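Acyl-homoserine-lactone synthase (Mesorhizobium sp. ORS 3359, PDB 6WNS) probably makes an acyl-homoserine lactone quorum-sensing signal from an acyl-coenzyme A donor. Local coordinates at residues Leu59-Asp62 with Lys66-Gly69; Ala122-Cys127 with Gly197-Asp202; Gly128-Ala133 with Pro183-Gln188; Arg154-Thr159 with Arg190-Ile195. All coordinates share one frame; numbering follows the deposited sequence.

Contact 1 (Leu59-Asp62 with Lys66-Gly69); sequences LALD and KIVG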
loop_
_atom_site.group_PDB
_atom_site.type_symbol
_atom_site.label_atom_id
_atom_site.label_comp_id
_atom_site.label_asym_id
_atom_site.label_seq_id
_atom_site.Cartn_x
_atom_site.Cartn_y
_atom_site.Cartn_z
ATOM N N LEU A 59 3.281 -2.687 -7.828
ATOM C CA LEU A 59 4.750 -2.752 -7.763
ATOM C C LEU A 59 5.377 -1.747 -8.727
ATOM O O LEU A 59 5.041 -1.752 -9.943
ATOM C CB LEU A 59 5.151 -4.176 -8.070
ATOM C CG LEU A 59 4.538 -5.200 -7.087
ATOM C CD1 LEU A 59 5.090 -6.535 -7.416
ATOM C CD2 LEU A 59 4.832 -4.790 -5.629
ATOM N N ALA A 60 6.321 -0.981 -8.187
ATOM C CA ALA A 60 7.180 -0.065 -8.969
ATOM C C ALA A 60 8.433 -0.826 -9.435
ATOM O O ALA A 60 9.213 -1.292 -8.546
ATOM C CB ALA A 60 7.485 1.126 -8.119
ATOM N N LEU A 61 8.622 -0.964 -10.774
ATOM C CA LEU A 61 9.716 -1.748 -11.426
ATOM C C LEU A 61 10.585 -0.818 -12.255
ATOM O O LEU A 61 10.162 0.283 -12.292
ATOM C CB LEU A 61 9.099 -2.763 -12.383
ATOM C CG LEU A 61 8.125 -3.717 -11.706
ATOM C CD1 LEU A 61 7.874 -4.921 -12.570
ATOM C CD2 LEU A 61 8.643 -4.129 -10.314
ATOM N N ASP A 62 11.503 -1.377 -13.089
ATOM C CA ASP A 62 12.334 -0.684 -14.117
ATOM C C ASP A 62 13.141 -1.634 -15.033
ATOM O O ASP A 62 14.114 -1.038 -15.795
ATOM C CB ASP A 62 13.386 0.204 -13.421
ATOM C CG ASP A 62 14.456 -0.663 -12.584
ATOM O OD1 ASP A 62 14.412 -1.930 -12.913
ATOM O OD2 ASP A 62 15.025 -0.316 -11.498
ATOM N N LYS A 66 13.789 -4.497 -11.827
ATOM C CA LYS A 66 14.124 -4.492 -10.370
ATOM C C LYS A 66 12.978 -3.822 -9.585
ATOM O O LYS A 66 12.436 -2.797 -10.029
ATOM C CB LYS A 66 15.469 -3.783 -10.191
ATOM C CG LYS A 66 16.245 -4.075 -8.914
ATOM C CD LYS A 66 17.134 -2.905 -8.515
ATOM C CE LYS A 66 18.426 -3.305 -7.834
ATOM N NZ LYS A 66 19.403 -3.896 -8.785
ATOM N N ILE A 67 12.560 -4.398 -8.453
ATOM C CA ILE A 67 11.496 -3.774 -7.621
ATOM C C ILE A 67 12.102 -2.591 -6.844
ATOM O O ILE A 67 13.048 -2.820 -6.092
ATOM C CB ILE A 67 10.859 -4.810 -6.678
ATOM C CG1 ILE A 67 9.992 -5.818 -7.420
ATOM C CG2 ILE A 67 10.043 -4.066 -5.653
ATOM C CD1 ILE A 67 9.980 -7.215 -6.785
ATOM N N VAL A 68 11.540 -1.380 -6.965
ATOM C CA VAL A 68 12.074 -0.181 -6.266
ATOM C C VAL A 68 11.066 0.350 -5.238
ATOM O O VAL A 68 11.466 1.207 -4.344
ATOM C CB VAL A 68 12.523 0.863 -7.304
ATOM C CG1 VAL A 68 13.576 0.249 -8.214
ATOM C CG2 VAL A 68 11.358 1.420 -8.126
ATOM N N GLY A 69 9.834 -0.155 -5.268
ATOM C CA GLY A 69 8.872 0.159 -4.199
ATOM C C GLY A 69 7.534 -0.481 -4.451
ATOM O O GLY A 69 7.365 -1.154 -5.501
#
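The carboxylate of D62 meets K66 N on the syn side of OD1, with the donor 27° out of the carboxylate plane, while V68 CG1 packs against the other oxygen, OD2. This group stands at the turn of a β-hairpin that joins strand 56-60 to strand 69-75, and the pairing just behind it is interrupted by a classic β-bulge: V68 and G69 both lie opposite A60. The bulge can be read from two backbone bonds, A60 N to G69 O at 2.9 Å and V68 N to A60 O at 2.8 Å, so that two residues of one arm are matched by a single residue of the other. Beyond the bulge the arms are tied by the D62 side chain instead of by main-chain pairing. Its CG sits between the backbone N and the carbonyl carbon (chi1 65°), which turns the carboxylate back over the turn and brings OD1 to 2.9 Å from K66 N. The same oxygen also accepts a bond from G65 N, so two main-chain N-H groups grip it.

On the buried flank L61 and I67 lie side by side and point the same way, L61 CD2 coming to 3.6 Å from I67 CG1; Y22 and I25 of helix 16-31 pack on I67. A60 faces the other way, toward V125 of helix 121-135. There V68 CG2, placed between its own backbone N and carbonyl carbon, lies 3.9 Å from A60 CB.

Contact 2 (Ala122-Cys127 with Gly197-Asp202); sequences AGFVLC and GAILAD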
loop_
_atom_site.group_PDB
_atom_site.type_symbol
_atom_site.label_atom_id
_atom_site.label_comp_id
_atom_site.label_asym_id
_atom_site.label_seq_id
_atom_site.Cartn_x
_atom_site.Cartn_y
_atom_site.Cartn_z
ATOM N N ALA A 122 9.012 7.173 -4.314
ATOM C CA ALA A 122 7.878 7.256 -3.379
ATOM C C ALA A 122 6.711 7.854 -4.167
ATOM O O ALA A 122 5.641 7.270 -4.179
ATOM C CB ALA A 122 8.218 8.049 -2.147
ATOM N N GLY A 123 6.940 9.009 -4.791
ATOM C CA GLY A 123 5.940 9.676 -5.661
ATOM C C GLY A 123 5.228 8.670 -6.609
ATOM O O GLY A 123 3.911 8.567 -6.595
ATOM N N PHE A 124 6.119 7.965 -7.383
ATOM C CA PHE A 124 5.735 6.962 -8.431
ATOM C C PHE A 124 4.816 5.917 -7.800
ATOM O O PHE A 124 3.808 5.540 -8.430
ATOM C CB PHE A 124 6.938 6.233 -9.038
ATOM C CG PHE A 124 7.544 6.902 -10.242
ATOM C CD1 PHE A 124 7.221 6.469 -11.520
ATOM C CD2 PHE A 124 8.469 7.922 -10.092
ATOM C CE1 PHE A 124 7.787 7.073 -12.626
ATOM C CE2 PHE A 124 9.024 8.531 -11.203
ATOM C CZ PHE A 124 8.678 8.108 -12.467
ATOM N N VAL A 125 5.159 5.454 -6.584
ATOM C CA VAL A 125 4.346 4.450 -5.829
ATOM C C VAL A 125 3.033 5.077 -5.344
ATOM O O VAL A 125 1.993 4.453 -5.504
ATOM C CB VAL A 125 5.119 3.885 -4.620
ATOM C CG1 VAL A 125 4.247 2.907 -3.848
ATOM C CG2 VAL A 125 6.440 3.256 -5.029
ATOM N N LEU A 126 3.089 6.238 -4.691
ATOM C CA LEU A 126 1.859 6.855 -4.137
ATOM C C LEU A 126 0.908 7.235 -5.310
ATOM O O LEU A 126 -0.232 6.776 -5.368
ATOM C CB LEU A 126 2.296 8.063 -3.305
ATOM C CG LEU A 126 2.954 7.767 -1.953
ATOM C CD1 LEU A 126 3.545 9.029 -1.364
ATOM C CD2 LEU A 126 1.926 7.208 -0.975
ATOM N N CYS A 127 1.389 7.991 -6.282
ATOM C CA CYS A 127 0.585 8.312 -7.490
ATOM C C CYS A 127 0.047 7.026 -8.154
ATOM O O CYS A 127 -1.106 7.034 -8.593
ATOM C CB CYS A 127 1.416 9.110 -8.471
ATOM S SG CYS A 127 0.310 10.043 -9.541
ATOM N N GLY A 197 5.828 11.441 -17.597
ATOM C CA GLY A 197 5.519 10.346 -18.541
ATOM C C GLY A 197 4.301 9.526 -18.023
ATOM O O GLY A 197 3.524 9.978 -17.028
ATOM N N ALA A 198 4.032 8.385 -18.726
ATOM C CA ALA A 198 3.107 7.333 -18.237
ATOM C C ALA A 198 3.658 6.784 -16.925
ATOM O O ALA A 198 4.903 6.734 -16.797
ATOM C CB ALA A 198 2.972 6.248 -19.269
ATOM N N ILE A 199 2.788 6.383 -15.981
ATOM C CA ILE A 199 3.244 5.766 -14.707
ATOM C C ILE A 199 2.794 4.297 -14.741
ATOM O O ILE A 199 3.660 3.425 -14.591
ATOM C CB ILE A 199 2.743 6.479 -13.434
ATOM C CG1 ILE A 199 3.063 7.960 -13.362
ATOM C CG2 ILE A 199 3.333 5.824 -12.207
ATOM C CD1 ILE A 199 2.699 8.554 -12.009
ATOM N N LEU A 200 1.508 4.022 -14.978
ATOM C CA LEU A 200 0.961 2.628 -15.034
ATOM C C LEU A 200 1.394 1.937 -16.325
ATOM O O LEU A 200 1.204 2.549 -17.380
ATOM C CB LEU A 200 -0.568 2.656 -15.006
ATOM C CG LEU A 200 -1.216 3.503 -13.913
ATOM C CD1 LEU A 200 -2.733 3.444 -14.038
ATOM C CD2 LEU A 200 -0.764 3.031 -12.537
ATOM N N ALA A 201 1.862 0.690 -16.244
ATOM C CA ALA A 201 1.910 -0.285 -17.366
ATOM C C ALA A 201 0.533 -0.974 -17.502
ATOM O O ALA A 201 0.314 -2.070 -16.922
ATOM C CB ALA A 201 3.033 -1.265 -17.134
ATOM N N ASP A 202 -0.356 -0.316 -18.249
ATOM C CA ASP A 202 -1.784 -0.635 -18.554
ATOM C C ASP A 202 -1.953 -1.773 -19.582
ATOM O O ASP A 202 -2.761 -2.699 -19.343
ATOM C CB ASP A 202 -2.426 0.575 -19.248
ATOM C CG ASP A 202 -3.036 1.653 -18.370
ATOM O OD1 ASP A 202 -2.926 2.821 -18.749
ATOM O OD2 ASP A 202 -3.656 1.301 -17.348
#
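The CA atoms of F124 and I199 are 6.9 Å apart where an irregular C-terminal chain, bonded through the backbone of I199 and A201 to I4 of strand 4-7, runs past helix 121-135. One side chain then does nearly all the work. I199 points at the helix and its two branches part over it. The CG2 methyl settles at 3.8 Å from the carbonyl F124 O and at 4.0 Å from F124 CD1, meeting the ring obliquely. The longer branch is extended (chi2 -173°) and reaches one helical turn further, where CD1 lies 3.7 Å from C127 SG and almost as near to C127 CB. The sulfur is available there because C127 carries SG opposite its backbone N (chi1 -157°). R190 of helix 183-192 packs against both C127 and I199, and I195 covers part of F124.

Shortening I199 to an alanine here would probably leave C127 SG without its methyl neighbour and open a gap between the helix and the tail. The interface is van der Waals contact, with polar ties of the tail to I4 and from R190 to G197 O. The helix itself connects strand 100-108 to strand 140-146, neighbouring parallel strands, in a β-α-β crossover; the C-terminal tail is laid across it in a fold consistent with the acetyltransferase clan to which this family belongs.

Contact 3 (Gly128-Ala133 with Pro183-Gln188); sequences GLLETA and PEAIEQ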
loop_
_atom_site.group_PDB
_atom_site.type_symbol
_atom_site.label_atom_id
_atom_site.label_comp_id
_atom_site.label_asym_id
_atom_site.label_seq_id
_atom_site.Cartn_x
_atom_site.Cartn_y
_atom_site.Cartn_z
ATOM N N GLY A 128 0.841 5.944 -8.180
ATOM C CA GLY A 128 0.531 4.715 -8.933
ATOM C C GLY A 128 -0.574 3.953 -8.240
ATOM O O GLY A 128 -1.408 3.301 -8.930
ATOM N N LEU A 129 -0.569 4.057 -6.908
ATOM C CA LEU A 129 -1.603 3.474 -6.016
ATOM C C LEU A 129 -2.940 4.124 -6.387
ATOM O O LEU A 129 -3.870 3.369 -6.644
ATOM C CB LEU A 129 -1.272 3.706 -4.541
ATOM C CG LEU A 129 -2.243 3.030 -3.569
ATOM C CD1 LEU A 129 -2.061 1.496 -3.565
ATOM C CD2 LEU A 129 -2.117 3.605 -2.158
ATOM N N LEU A 130 -3.016 5.458 -6.425
ATOM C CA LEU A 130 -4.296 6.179 -6.703
ATOM C C LEU A 130 -4.757 5.865 -8.120
ATOM O O LEU A 130 -5.961 5.643 -8.321
ATOM C CB LEU A 130 -4.113 7.683 -6.565
ATOM C CG LEU A 130 -3.748 8.156 -5.169
ATOM C CD1 LEU A 130 -3.484 9.649 -5.171
ATOM C CD2 LEU A 130 -4.840 7.776 -4.184
ATOM N N GLU A 131 -3.816 5.838 -9.056
ATOM C CA GLU A 131 -4.120 5.586 -10.484
ATOM C C GLU A 131 -4.640 4.155 -10.655
ATOM O O GLU A 131 -5.587 3.931 -11.428
ATOM C CB GLU A 131 -2.894 5.903 -11.337
ATOM C CG GLU A 131 -2.747 7.390 -11.566
ATOM C CD GLU A 131 -1.670 7.769 -12.604
ATOM O OE1 GLU A 131 -0.892 8.663 -12.320
ATOM O OE2 GLU A 131 -1.671 7.213 -13.725
ATOM N N THR A 132 -4.030 3.188 -9.998
ATOM C CA THR A 132 -4.481 1.781 -10.079
ATOM C C THR A 132 -5.868 1.686 -9.456
ATOM O O THR A 132 -6.777 1.039 -10.127
ATOM C CB THR A 132 -3.455 0.864 -9.441
ATOM O OG1 THR A 132 -2.214 1.206 -10.067
ATOM C CG2 THR A 132 -3.803 -0.598 -9.602
ATOM N N ALA A 133 -6.080 2.388 -8.301
ATOM C CA ALA A 133 -7.387 2.261 -7.619
ATOM C C ALA A 133 -8.473 2.890 -8.523
ATOM O O ALA A 133 -9.573 2.293 -8.645
ATOM C CB ALA A 133 -7.327 2.899 -6.257
ATOM N N PRO A 183 -9.442 12.376 -8.889
ATOM C CA PRO A 183 -8.611 12.874 -9.994
ATOM C C PRO A 183 -7.543 13.999 -9.592
ATOM O O PRO A 183 -6.506 14.204 -10.302
ATOM C CB PRO A 183 -9.688 13.390 -10.965
ATOM C CG PRO A 183 -10.794 12.381 -10.814
ATOM C CD PRO A 183 -10.842 12.155 -9.314
ATOM N N GLU A 184 -7.976 14.687 -8.469
ATOM C CA GLU A 184 -7.319 15.923 -7.962
ATOM C C GLU A 184 -6.123 15.449 -7.147
ATOM O O GLU A 184 -4.961 15.884 -7.456
ATOM C CB GLU A 184 -8.251 16.865 -7.162
ATOM C CG GLU A 184 -9.559 16.260 -6.618
ATOM C CD GLU A 184 -10.793 16.288 -7.533
ATOM O OE1 GLU A 184 -11.149 15.228 -8.109
ATOM O OE2 GLU A 184 -11.430 17.346 -7.625
ATOM N N ALA A 185 -6.398 14.545 -6.198
ATOM C CA ALA A 185 -5.380 13.903 -5.339
ATOM C C ALA A 185 -4.240 13.494 -6.301
ATOM O O ALA A 185 -2.994 13.981 -6.139
ATOM C CB ALA A 185 -6.027 12.776 -4.558
ATOM N N ILE A 186 -4.643 12.818 -7.405
ATOM C CA ILE A 186 -3.667 12.307 -8.406
ATOM C C ILE A 186 -2.817 13.463 -8.949
ATOM O O ILE A 186 -1.568 13.341 -8.956
ATOM C CB ILE A 186 -4.394 11.510 -9.497
ATOM C CG1 ILE A 186 -4.891 10.172 -8.929
ATOM C CG2 ILE A 186 -3.472 11.290 -10.682
ATOM C CD1 ILE A 186 -6.277 9.770 -9.421
ATOM N N GLU A 187 -3.461 14.543 -9.390
ATOM C CA GLU A 187 -2.773 15.651 -10.092
ATOM C C GLU A 187 -1.707 16.296 -9.188
ATOM O O GLU A 187 -0.487 16.451 -9.646
ATOM C CB GLU A 187 -3.790 16.705 -10.544
ATOM C CG GLU A 187 -4.033 16.636 -12.022
ATOM C CD GLU A 187 -2.725 16.465 -12.757
ATOM O OE1 GLU A 187 -2.553 15.268 -13.358
ATOM O OE2 GLU A 187 -1.859 17.506 -12.667
ATOM N N GLN A 188 -2.141 16.684 -7.979
ATOM C CA GLN A 188 -1.315 17.441 -6.997
ATOM C C GLN A 188 -0.092 16.561 -6.643
ATOM O O GLN A 188 1.040 17.094 -6.476
ATOM C CB GLN A 188 -2.178 17.806 -5.774
ATOM C CG GLN A 188 -2.318 19.306 -5.491
ATOM C CD GLN A 188 -1.013 20.063 -5.380
ATOM O OE1 GLN A 188 -0.511 20.639 -6.456
ATOM N NE2 GLN A 188 -0.506 20.178 -4.079
#
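L130 and I186 make the innermost layer, sliding past each other in opposite directions with L130 CB 3.5 Å from I186 CG1. On one flank L130 CD1 reaches A185 CB at 4.1 Å; on the other, I186 CG2 crosses obliquely to the E131 side chain, at 4.0 Å from E131 OE1 and scarcely farther from E131 CG. I186 thus has a different neighbour for each branch, CG1 on the leucine and CG2 on the glutamate. A valine in its place would take away CD1 and is likely to thin the packing over L130 CB, where that methyl also reaches.

A second layer surrounds these groups. E131 is held at its polar end by a salt bridge from OE1 to R190 NH2, consistent with the extended chain beside I186. W158 packs on L130, and C127 and Q134 pack on I186. Over 128-133 and 183-188 the helices run roughly antiparallel (152°), with the axes of these segments 9.6 Å apart at closest approach.

Chemically the interface is therefore apolar at its centre with a single charged pair at its margin: hydrocarbon contact probably accounts for most of the packing, and the carboxylate of E131, partnered by R190, probably pays little for lying beside a methyl group.

Contact 4 (Arg154-Thr159 with Arg190-Ile195); sequences RALGWT and RRAYGI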
loop_
_atom_site.group_PDB
_atom_site.type_symbol
_atom_site.label_atom_id
_atom_site.label_comp_id
_atom_site.label_asym_id
_atom_site.label_seq_id
_atom_site.Cartn_x
_atom_site.Cartn_y
_atom_site.Cartn_z
ATOM N N ARG A 154 -2.117 14.877 3.323
ATOM C CA ARG A 154 -2.927 16.123 3.165
ATOM C C ARG A 154 -2.064 17.259 2.603
ATOM O O ARG A 154 -2.673 18.216 2.235
ATOM C CB ARG A 154 -3.692 16.520 4.439
ATOM C CG ARG A 154 -4.986 15.717 4.603
ATOM C CD ARG A 154 -6.060 16.293 5.505
ATOM N NE ARG A 154 -5.860 15.875 6.865
ATOM C CZ ARG A 154 -6.658 15.125 7.614
ATOM N NH1 ARG A 154 -7.800 14.656 7.175
ATOM N NH2 ARG A 154 -6.249 14.800 8.832
ATOM N N ALA A 155 -0.738 17.125 2.439
ATOM C CA ALA A 155 0.173 18.099 1.767
ATOM C C ALA A 155 0.293 17.800 0.262
ATOM O O ALA A 155 0.613 18.745 -0.500
ATOM C CB ALA A 155 1.553 18.111 2.404
ATOM N N LEU A 156 0.083 16.537 -0.139
ATOM C CA LEU A 156 0.165 16.050 -1.554
ATOM C C LEU A 156 -1.178 16.256 -2.325
ATOM O O LEU A 156 -1.213 15.931 -3.565
ATOM C CB LEU A 156 0.569 14.571 -1.552
ATOM C CG LEU A 156 2.070 14.270 -1.613
ATOM C CD1 LEU A 156 2.802 14.903 -0.452
ATOM C CD2 LEU A 156 2.298 12.753 -1.608
ATOM N N GLY A 157 -2.273 16.621 -1.624
ATOM C CA GLY A 157 -3.614 16.874 -2.194
ATOM C C GLY A 157 -4.677 15.908 -1.687
ATOM O O GLY A 157 -5.829 16.041 -2.111
ATOM N N TRP A 158 -4.358 14.993 -0.773
ATOM C CA TRP A 158 -5.300 13.880 -0.463
ATOM C C TRP A 158 -6.365 14.362 0.532
ATOM O O TRP A 158 -6.008 15.122 1.555
ATOM C CB TRP A 158 -4.579 12.639 0.061
ATOM C CG TRP A 158 -3.600 12.049 -0.895
ATOM C CD1 TRP A 158 -2.902 12.681 -1.879
ATOM C CD2 TRP A 158 -3.118 10.697 -0.853
ATOM N NE1 TRP A 158 -2.044 11.799 -2.475
ATOM C CE2 TRP A 158 -2.173 10.566 -1.887
ATOM C CE3 TRP A 158 -3.452 9.573 -0.099
ATOM C CZ2 TRP A 158 -1.542 9.357 -2.163
ATOM C CZ3 TRP A 158 -2.796 8.383 -0.338
ATOM C CH2 TRP A 158 -1.866 8.277 -1.376
ATOM N N THR A 159 -7.639 13.990 0.217
ATOM C CA THR A 159 -8.747 14.275 1.157
ATOM C C THR A 159 -8.943 12.914 1.855
ATOM O O THR A 159 -8.965 11.817 1.130
ATOM C CB THR A 159 -9.914 15.020 0.464
ATOM O OG1 THR A 159 -10.926 14.050 0.207
ATOM C CG2 THR A 159 -9.551 15.722 -0.838
ATOM N N ARG A 190 1.560 14.021 -8.513
ATOM C CA ARG A 190 2.430 14.259 -9.703
ATOM C C ARG A 190 3.165 15.619 -9.621
ATOM O O ARG A 190 4.395 15.650 -10.097
ATOM C CB ARG A 190 1.647 14.216 -11.021
ATOM C CG ARG A 190 1.531 12.817 -11.613
ATOM C CD ARG A 190 1.039 12.827 -13.058
ATOM N NE ARG A 190 0.616 11.488 -13.451
ATOM C CZ ARG A 190 1.047 10.814 -14.522
ATOM N NH1 ARG A 190 1.900 11.361 -15.422
ATOM N NH2 ARG A 190 0.614 9.574 -14.698
ATOM N N ARG A 191 2.427 16.690 -9.142
ATOM C CA ARG A 191 2.972 18.073 -9.127
ATOM C C ARG A 191 3.995 18.174 -8.006
ATOM O O ARG A 191 5.129 18.789 -8.229
ATOM C CB ARG A 191 1.938 19.169 -8.849
ATOM C CG ARG A 191 2.575 20.546 -8.727
ATOM C CD ARG A 191 1.868 21.593 -9.554
ATOM N NE ARG A 191 1.626 21.146 -10.925
ATOM C CZ ARG A 191 2.340 21.494 -11.998
ATOM N NH1 ARG A 191 3.393 22.292 -11.889
ATOM N NH2 ARG A 191 1.991 21.025 -13.185
ATOM N N ALA A 192 3.618 17.537 -6.845
ATOM C CA ALA A 192 4.502 17.579 -5.661
ATOM C C ALA A 192 5.842 16.926 -6.041
ATOM O O ALA A 192 6.960 17.508 -5.643
ATOM C CB ALA A 192 3.824 16.919 -4.501
ATOM N N TYR A 193 5.760 15.823 -6.844
ATOM C CA TYR A 193 6.964 15.075 -7.290
ATOM C C TYR A 193 7.370 15.419 -8.718
ATOM O O TYR A 193 8.322 14.751 -9.216
ATOM C CB TYR A 193 6.715 13.572 -7.223
ATOM C CG TYR A 193 6.660 13.076 -5.815
ATOM C CD1 TYR A 193 7.794 12.579 -5.198
ATOM C CD2 TYR A 193 5.490 13.152 -5.084
ATOM C CE1 TYR A 193 7.751 12.105 -3.896
ATOM C CE2 TYR A 193 5.429 12.685 -3.782
ATOM C CZ TYR A 193 6.565 12.172 -3.185
ATOM O OH TYR A 193 6.478 11.702 -1.914
ATOM N N GLY A 194 6.646 16.359 -9.351
ATOM C CA GLY A 194 6.910 16.829 -10.728
ATOM C C GLY A 194 7.421 15.710 -11.620
ATOM O O GLY A 194 8.595 15.768 -12.009
ATOM N N ILE A 195 6.618 14.679 -11.904
ATOM C CA ILE A 195 6.965 13.760 -13.026
ATOM C C ILE A 195 5.787 13.701 -14.000
ATOM O O ILE A 195 4.637 14.097 -13.632
ATOM C CB ILE A 195 7.463 12.382 -12.566
ATOM C CG1 ILE A 195 6.442 11.674 -11.672
ATOM C CG2 ILE A 195 8.843 12.497 -11.910
ATOM C CD1 ILE A 195 5.337 11.023 -12.454
#
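L156 gives up the most surface here, and it spends it on two neighbours, A192 and Y193, at the C-terminal end of helix 183-192. Its CD2 methyl comes to the edge of the Y193 ring, in the ring plane, at 3.8 Å from Y193 CE2, so the leucine meets the rim of the aromatic group and not its π face. The two side chains cross each other, and L156 CG lies 4.3 Å from A192 CB, a looser touch. The chi1 of L156 is -91°, about 30° from a staggered value, a mild strain consistent with the reach toward both partners. Y193 answers from a more relaxed position, its CG opposite the carbonyl carbon (chi1 -71°).

Each partner sits where a helix gives way to a turn. G157, directly after L156, is the first residue beyond helix 149-155 to leave helical angles, and its phi of 117° would press a side chain against the preceding carbonyl oxygen. G194, directly after Y193, likewise leaves helical angles with positive phi, closing helix 183-192 in a Schellman motif, although the position of R190 O that takes part in it is less certain in the model. The contact thus joins two helix ends. Beneath it runs helix 121-135, whose L126 touches both L156 and Y193; W158 lies deeper, bonded through NE1 to T189 OG1 of helix 183-192 and packed on I179 of strand 174-180, and T159 pairs by its backbone with D180 of that same strand.

Overall arrangement
Contact 1 closes first along the chain, a local hairpin between neighbouring strands, and the other three follow it. Contacts 3 and 4 lie within the span bracketed by contact 2, and their segments alternate. Contacts 2 and 3 share helix 121-135 and have centres 9 Å apart; contacts 3 and 4 share helix 183-192 and are equally close. R190, in contact 4, forms a salt bridge with E131 of contact 3 and a probable hydrogen bond with G197 O of contact 2. Contact 1 stands about 20 Å from contact 4 by centres, yet V125 links it to contact 2. Helix 121-135 thus bears on the hairpin, the C-terminal tail and the last helix alike, tying chain regions far apart in sequence into one α/β domain.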